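Local coordinates for protein O-methyltransferase (Coxiella burnetii, PDB 3TR6) that probably transfers methyl groups from S-adenosylmethionine to oxygen atoms of its substrates, and binds S-adenosylhomocysteine and a nickel ion, at residues L29-F41 with K100-A112. Sequence-based numbering, arbitrary orientation.
Sequences LLAELREETTRSF and KSTALAKEYWEKA
L29 faces A112, L33 faces Y108 (CA to CA 7.2 Å) and F41 faces S101, an antiparallel register: the axes of the two helical segments lie 161° apart and approach to 10.9 Å. Y108 is the central knob, seated among L29, E32, L33 and E36. Its ring takes L33 CD1 over one face, 3.7 Å from the centroid, a CH-pi contact, while L29 CD2 meets the rim near the ring plane. The phenol OH of Y108 donates to E36 OE2 at 3.0 Å, reaching it on the anti side, 26° out of the carboxylate plane, with carboxylate and ring planes 86° apart. E32 crosses the hydroxyl end of the ring obliquely, its CG at the edge; its extended chain carries the carboxylate on to K111, whose NZ donates to the syn lone pair of E32 OE2 at 3.0 Å in a salt bridge. At the other end the F41 ring meets L104 CD2 through CE2 (3.8 Å) and S101 through CE1 and CZ. The extended K100 chain runs past F41 CE1 and brings NZ to 4.5 Å from the ring centroid, an off-centre cation-pi contact. S101 OG itself bonds to D98, close to D96, which binds S-adenosylhomocysteine. Helix 28-40 thus packs against helix 99-111, which follows strand 91-96 in the Rossmann-like fold of class I methyltransferases; the S101 end of the pair approaches the S-adenosylhomocysteine pocket, its side chain about 5 Å from the ligand.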
loop_
_atom_site.group_PDB
_atom_site.type_symbol
_atom_site.label_atom_id
_atom_site.label_comp_id
_atom_site.label_asym_id
_atom_site.label_seq_id
_atom_site.Cartn_x
_atom_site.Cartn_y
_atom_site.Cartn_z
ATOM N N LEU A 29 -1.394 4.548 -22.999
ATOM C CA LEU A 29 -1.656 3.246 -23.600
ATOM C C LEU A 29 -2.669 2.441 -22.788
ATOM O O LEU A 29 -3.552 1.801 -23.352
ATOM C CB LEU A 29 -0.361 2.453 -23.785
ATOM C CG LEU A 29 -0.494 1.109 -24.508
ATOM C CD1 LEU A 29 0.719 0.847 -25.388
ATOM C CD2 LEU A 29 -0.707 -0.037 -23.526
ATOM N N LEU A 30 -2.537 2.469 -21.464
ATOM C CA LEU A 30 -3.483 1.775 -20.595
ATOM C C LEU A 30 -4.861 2.431 -20.632
ATOM O O LEU A 30 -5.886 1.748 -20.607
ATOM C CB LEU A 30 -2.959 1.705 -19.161
ATOM C CG LEU A 30 -1.957 0.581 -18.879
ATOM C CD1 LEU A 30 -1.404 0.681 -17.461
ATOM C CD2 LEU A 30 -2.592 -0.785 -19.122
ATOM N N ALA A 31 -4.877 3.759 -20.693
ATOM C CA ALA A 31 -6.123 4.503 -20.833
ATOM C C ALA A 31 -6.857 4.049 -22.091
ATOM O O ALA A 31 -8.064 3.806 -22.068
ATOM C CB ALA A 31 -5.845 5.998 -20.888
ATOM N N GLU A 32 -6.112 3.932 -23.184
ATOM C CA GLU A 32 -6.658 3.485 -24.460
ATOM C C GLU A 32 -7.160 2.048 -24.375
ATOM O O GLU A 32 -8.191 1.704 -24.956
ATOM C CB GLU A 32 -5.591 3.605 -25.549
ATOM C CG GLU A 32 -5.928 2.896 -26.843
ATOM C CD GLU A 32 -4.771 2.910 -27.824
ATOM O OE1 GLU A 32 -3.805 3.671 -27.593
ATOM O OE2 GLU A 32 -4.825 2.156 -28.821
ATOM N N LEU A 33 -6.425 1.214 -23.646
ATOM C CA LEU A 33 -6.776 -0.192 -23.488
ATOM C C LEU A 33 -8.140 -0.395 -22.826
ATOM O O LEU A 33 -8.870 -1.322 -23.172
ATOM C CB LEU A 33 -5.696 -0.932 -22.693
ATOM C CG LEU A 33 -6.039 -2.356 -22.240
ATOM C CD1 LEU A 33 -6.284 -3.261 -23.434
ATOM C CD2 LEU A 33 -4.948 -2.927 -21.348
ATOM N N ARG A 34 -8.489 0.463 -21.872
ATOM C CA ARG A 34 -9.764 0.293 -21.185
ATOM C C ARG A 34 -10.929 1.010 -21.872
ATOM O O ARG A 34 -12.088 0.639 -21.688
ATOM C CB ARG A 34 -9.669 0.638 -19.695
ATOM C CG ARG A 34 -9.442 2.089 -19.350
ATOM C CD ARG A 34 -9.962 2.345 -17.939
ATOM N NE ARG A 34 -9.424 3.561 -17.342
ATOM C CZ ARG A 34 -9.667 4.790 -17.790
ATOM N NH1 ARG A 34 -10.430 4.972 -18.860
ATOM N NH2 ARG A 34 -9.137 5.835 -17.171
ATOM N N GLU A 35 -10.621 2.026 -22.669
ATOM C CA GLU A 35 -11.626 2.601 -23.551
ATOM C C GLU A 35 -12.084 1.530 -24.531
ATOM O O GLU A 35 -13.274 1.398 -24.811
ATOM C CB GLU A 35 -11.072 3.809 -24.311
ATOM C CG GLU A 35 -10.866 5.044 -23.449
ATOM C CD GLU A 35 -12.135 5.477 -22.733
ATOM O OE1 GLU A 35 -12.147 5.475 -21.481
ATOM O OE2 GLU A 35 -13.120 5.822 -23.423
ATOM N N GLU A 36 -11.131 0.758 -25.042
ATOM C CA GLU A 36 -11.444 -0.312 -25.978
ATOM C C GLU A 36 -12.123 -1.493 -25.292
ATOM O O GLU A 36 -13.015 -2.120 -25.860
ATOM C CB GLU A 36 -10.185 -0.779 -26.710
ATOM C CG GLU A 36 -10.380 -2.087 -27.458
ATOM C CD GLU A 36 -9.772 -2.076 -28.846
ATOM O OE1 GLU A 36 -10.234 -2.864 -29.698
ATOM O OE2 GLU A 36 -8.832 -1.286 -29.087
ATOM N N THR A 37 -11.703 -1.797 -24.071
ATOM C CA THR A 37 -12.316 -2.891 -23.328
ATOM C C THR A 37 -13.776 -2.562 -23.030
ATOM O O THR A 37 -14.646 -3.429 -23.105
ATOM C CB THR A 37 -11.562 -3.190 -22.015
ATOM O OG1 THR A 37 -10.218 -3.579 -22.316
ATOM C CG2 THR A 37 -12.236 -4.316 -21.255
ATOM N N THR A 38 -14.037 -1.301 -22.697
ATOM C CA THR A 38 -15.396 -0.842 -22.433
ATOM C C THR A 38 -16.242 -0.946 -23.693
ATOM O O THR A 38 -17.404 -1.362 -23.654
ATOM C CB THR A 38 -15.417 0.622 -21.950
ATOM O OG1 THR A 38 -14.902 0.698 -20.616
ATOM C CG2 THR A 38 -16.838 1.168 -21.965
ATOM N N ARG A 39 -15.641 -0.569 -24.814
ATOM C CA ARG A 39 -16.326 -0.554 -26.096
ATOM C C ARG A 39 -16.632 -1.953 -26.640
ATOM O O ARG A 39 -17.664 -2.158 -27.276
ATOM C CB ARG A 39 -15.502 0.242 -27.111
ATOM C CG ARG A 39 -16.071 0.241 -28.516
ATOM C CD ARG A 39 -15.383 1.273 -29.396
ATOM N NE ARG A 39 -13.937 1.078 -29.472
ATOM C CZ ARG A 39 -13.342 0.150 -30.218
ATOM N NH1 ARG A 39 -14.069 -0.687 -30.947
ATOM N NH2 ARG A 39 -12.018 0.054 -30.227
ATOM N N SER A 40 -15.747 -2.911 -26.378
ATOM C CA SER A 40 -15.821 -4.213 -27.036
ATOM C C SER A 40 -16.279 -5.365 -26.147
ATOM O O SER A 40 -16.643 -6.424 -26.652
ATOM C CB SER A 40 -14.467 -4.567 -27.655
ATOM O OG SER A 40 -13.973 -3.507 -28.454
ATOM N N PHE A 41 -16.251 -5.175 -24.831
ATOM C CA PHE A 41 -16.558 -6.268 -23.910
ATOM C C PHE A 41 -17.672 -5.936 -22.925
ATOM O O PHE A 41 -17.584 -4.965 -22.172
ATOM C CB PHE A 41 -15.301 -6.702 -23.155
ATOM C CG PHE A 41 -14.254 -7.324 -24.034
ATOM C CD1 PHE A 41 -14.109 -8.701 -24.089
ATOM C CD2 PHE A 41 -13.422 -6.536 -24.812
ATOM C CE1 PHE A 41 -13.153 -9.278 -24.896
ATOM C CE2 PHE A 41 -12.463 -7.111 -25.625
ATOM C CZ PHE A 41 -12.330 -8.484 -25.666
ATOM N N LYS A 100 -10.541 -14.710 -26.570
ATOM C CA LYS A 100 -10.936 -13.427 -27.141
ATOM C C LYS A 100 -10.253 -12.260 -26.434
ATOM O O LYS A 100 -9.639 -11.410 -27.079
ATOM C CB LYS A 100 -12.458 -13.264 -27.093
ATOM C CG LYS A 100 -12.982 -12.039 -27.831
ATOM C CD LYS A 100 -14.449 -11.782 -27.498
ATOM C CE LYS A 100 -14.944 -10.472 -28.104
ATOM N NZ LYS A 100 -16.253 -10.040 -27.522
ATOM N N SER A 101 -10.355 -12.225 -25.109
ATOM C CA SER A 101 -9.792 -11.127 -24.330
ATOM C C SER A 101 -8.261 -11.126 -24.308
ATOM O O SER A 101 -7.638 -10.068 -24.399
ATOM C CB SER A 101 -10.346 -11.130 -22.904
ATOM O OG SER A 101 -10.081 -12.351 -22.247
ATOM N N THR A 102 -7.658 -12.305 -24.193
ATOM C CA THR A 102 -6.203 -12.402 -24.133
ATOM C C THR A 102 -5.554 -12.011 -25.458
ATOM O O THR A 102 -4.409 -11.561 -25.488
ATOM C CB THR A 102 -5.726 -13.805 -23.708
ATOM O OG1 THR A 102 -6.292 -14.792 -24.576
ATOM C CG2 THR A 102 -6.143 -14.098 -22.272
ATOM N N ALA A 103 -6.289 -12.180 -26.552
ATOM C CA ALA A 103 -5.786 -11.791 -27.864
ATOM C C ALA A 103 -5.577 -10.281 -27.918
ATOM O O ALA A 103 -4.584 -9.797 -28.463
ATOM C CB ALA A 103 -6.740 -12.241 -28.955
ATOM N N LEU A 104 -6.520 -9.541 -27.345
ATOM C CA LEU A 104 -6.398 -8.093 -27.260
ATOM C C LEU A 104 -5.262 -7.724 -26.310
ATOM O O LEU A 104 -4.501 -6.790 -26.565
ATOM C CB LEU A 104 -7.709 -7.467 -26.788
ATOM C CG LEU A 104 -7.734 -5.939 -26.744
ATOM C CD1 LEU A 104 -7.414 -5.357 -28.112
ATOM C CD2 LEU A 104 -9.079 -5.444 -26.243
ATOM N N ALA A 105 -5.155 -8.470 -25.214
ATOM C CA ALA A 105 -4.054 -8.305 -24.273
ATOM C C ALA A 105 -2.697 -8.406 -24.968
ATOM O O ALA A 105 -1.877 -7.493 -24.865
ATOM C CB ALA A 105 -4.158 -9.322 -23.154
ATOM N N LYS A 106 -2.466 -9.514 -25.672
ATOM C CA LYS A 106 -1.232 -9.704 -26.436
ATOM C C LYS A 106 -0.949 -8.478 -27.283
ATOM O O LYS A 106 0.171 -7.972 -27.311
ATOM C CB LYS A 106 -1.340 -10.909 -27.372
ATOM C CG LYS A 106 -1.154 -12.265 -26.727
ATOM C CD LYS A 106 -1.403 -13.368 -27.746
ATOM C CE LYS A 106 -1.264 -14.743 -27.117
ATOM N NZ LYS A 106 -1.793 -15.820 -28.002
ATOM N N GLU A 107 -1.981 -8.018 -27.980
ATOM C CA GLU A 107 -1.863 -6.904 -28.905
ATOM C C GLU A 107 -1.322 -5.674 -28.190
ATOM O O GLU A 107 -0.396 -5.027 -28.669
ATOM C CB GLU A 107 -3.230 -6.611 -29.524
ATOM C CG GLU A 107 -3.216 -5.737 -30.753
ATOM C CD GLU A 107 -4.609 -5.563 -31.332
ATOM O OE1 GLU A 107 -5.304 -6.584 -31.558
ATOM O OE2 GLU A 107 -5.005 -4.400 -31.535
ATOM N N TYR A 108 -1.885 -5.372 -27.023
ATOM C CA TYR A 108 -1.518 -4.161 -26.297
ATOM C C TYR A 108 -0.157 -4.246 -25.611
ATOM O O TYR A 108 0.564 -3.250 -25.547
ATOM C CB TYR A 108 -2.611 -3.761 -25.299
ATOM C CG TYR A 108 -3.655 -2.841 -25.893
ATOM C CD1 TYR A 108 -3.571 -1.465 -25.723
ATOM C CD2 TYR A 108 -4.715 -3.345 -26.638
ATOM C CE1 TYR A 108 -4.516 -0.619 -26.269
ATOM C CE2 TYR A 108 -5.666 -2.504 -27.188
ATOM C CZ TYR A 108 -5.561 -1.143 -26.998
ATOM O OH TYR A 108 -6.502 -0.298 -27.543
ATOM N N TRP A 109 0.203 -5.422 -25.104
ATOM C CA TRP A 109 1.498 -5.547 -24.444
ATOM C C TRP A 109 2.653 -5.712 -25.432
ATOM O O TRP A 109 3.814 -5.524 -25.074
ATOM C CB TRP A 109 1.508 -6.609 -23.328
ATOM C CG TRP A 109 1.606 -8.045 -23.752
ATOM C CD1 TRP A 109 2.540 -8.598 -24.580
ATOM C CD2 TRP A 109 0.769 -9.125 -23.315
ATOM N NE1 TRP A 109 2.318 -9.947 -24.707
ATOM C CE2 TRP A 109 1.237 -10.296 -23.938
ATOM C CE3 TRP A 109 -0.341 -9.211 -22.466
ATOM C CZ2 TRP A 109 0.636 -11.540 -23.743
ATOM C CZ3 TRP A 109 -0.935 -10.445 -22.269
ATOM C CH2 TRP A 109 -0.447 -11.594 -22.907
ATOM N N GLU A 110 2.327 -6.045 -26.677
ATOM C CA GLU A 110 3.299 -5.955 -27.757
ATOM C C GLU A 110 3.501 -4.482 -28.077
ATOM O O GLU A 110 4.626 -3.994 -28.153
ATOM C CB GLU A 110 2.804 -6.694 -29.001
ATOM C CG GLU A 110 2.717 -8.209 -28.844
ATOM C CD GLU A 110 2.061 -8.886 -30.038
ATOM O OE1 GLU A 110 1.814 -8.198 -31.052
ATOM O OE2 GLU A 110 1.786 -10.104 -29.962
ATOM N N LYS A 111 2.386 -3.780 -28.252
ATOM C CA LYS A 111 2.387 -2.355 -28.548
ATOM C C LYS A 111 3.089 -1.560 -27.451
ATOM O O LYS A 111 3.529 -0.430 -27.673
ATOM C CB LYS A 111 0.947 -1.862 -28.714
ATOM C CG LYS A 111 0.810 -0.431 -29.213
ATOM C CD LYS A 111 -0.656 -0.072 -29.428
ATOM C CE LYS A 111 -0.808 1.316 -30.035
ATOM N NZ LYS A 111 -2.237 1.663 -30.281
ATOM N N ALA A 112 3.191 -2.160 -26.269
ATOM C CA ALA A 112 3.828 -1.507 -25.129
ATOM C C ALA A 112 5.315 -1.840 -25.040
ATOM O O ALA A 112 6.057 -1.199 -24.295
ATOM C CB ALA A 112 3.119 -1.888 -23.834
#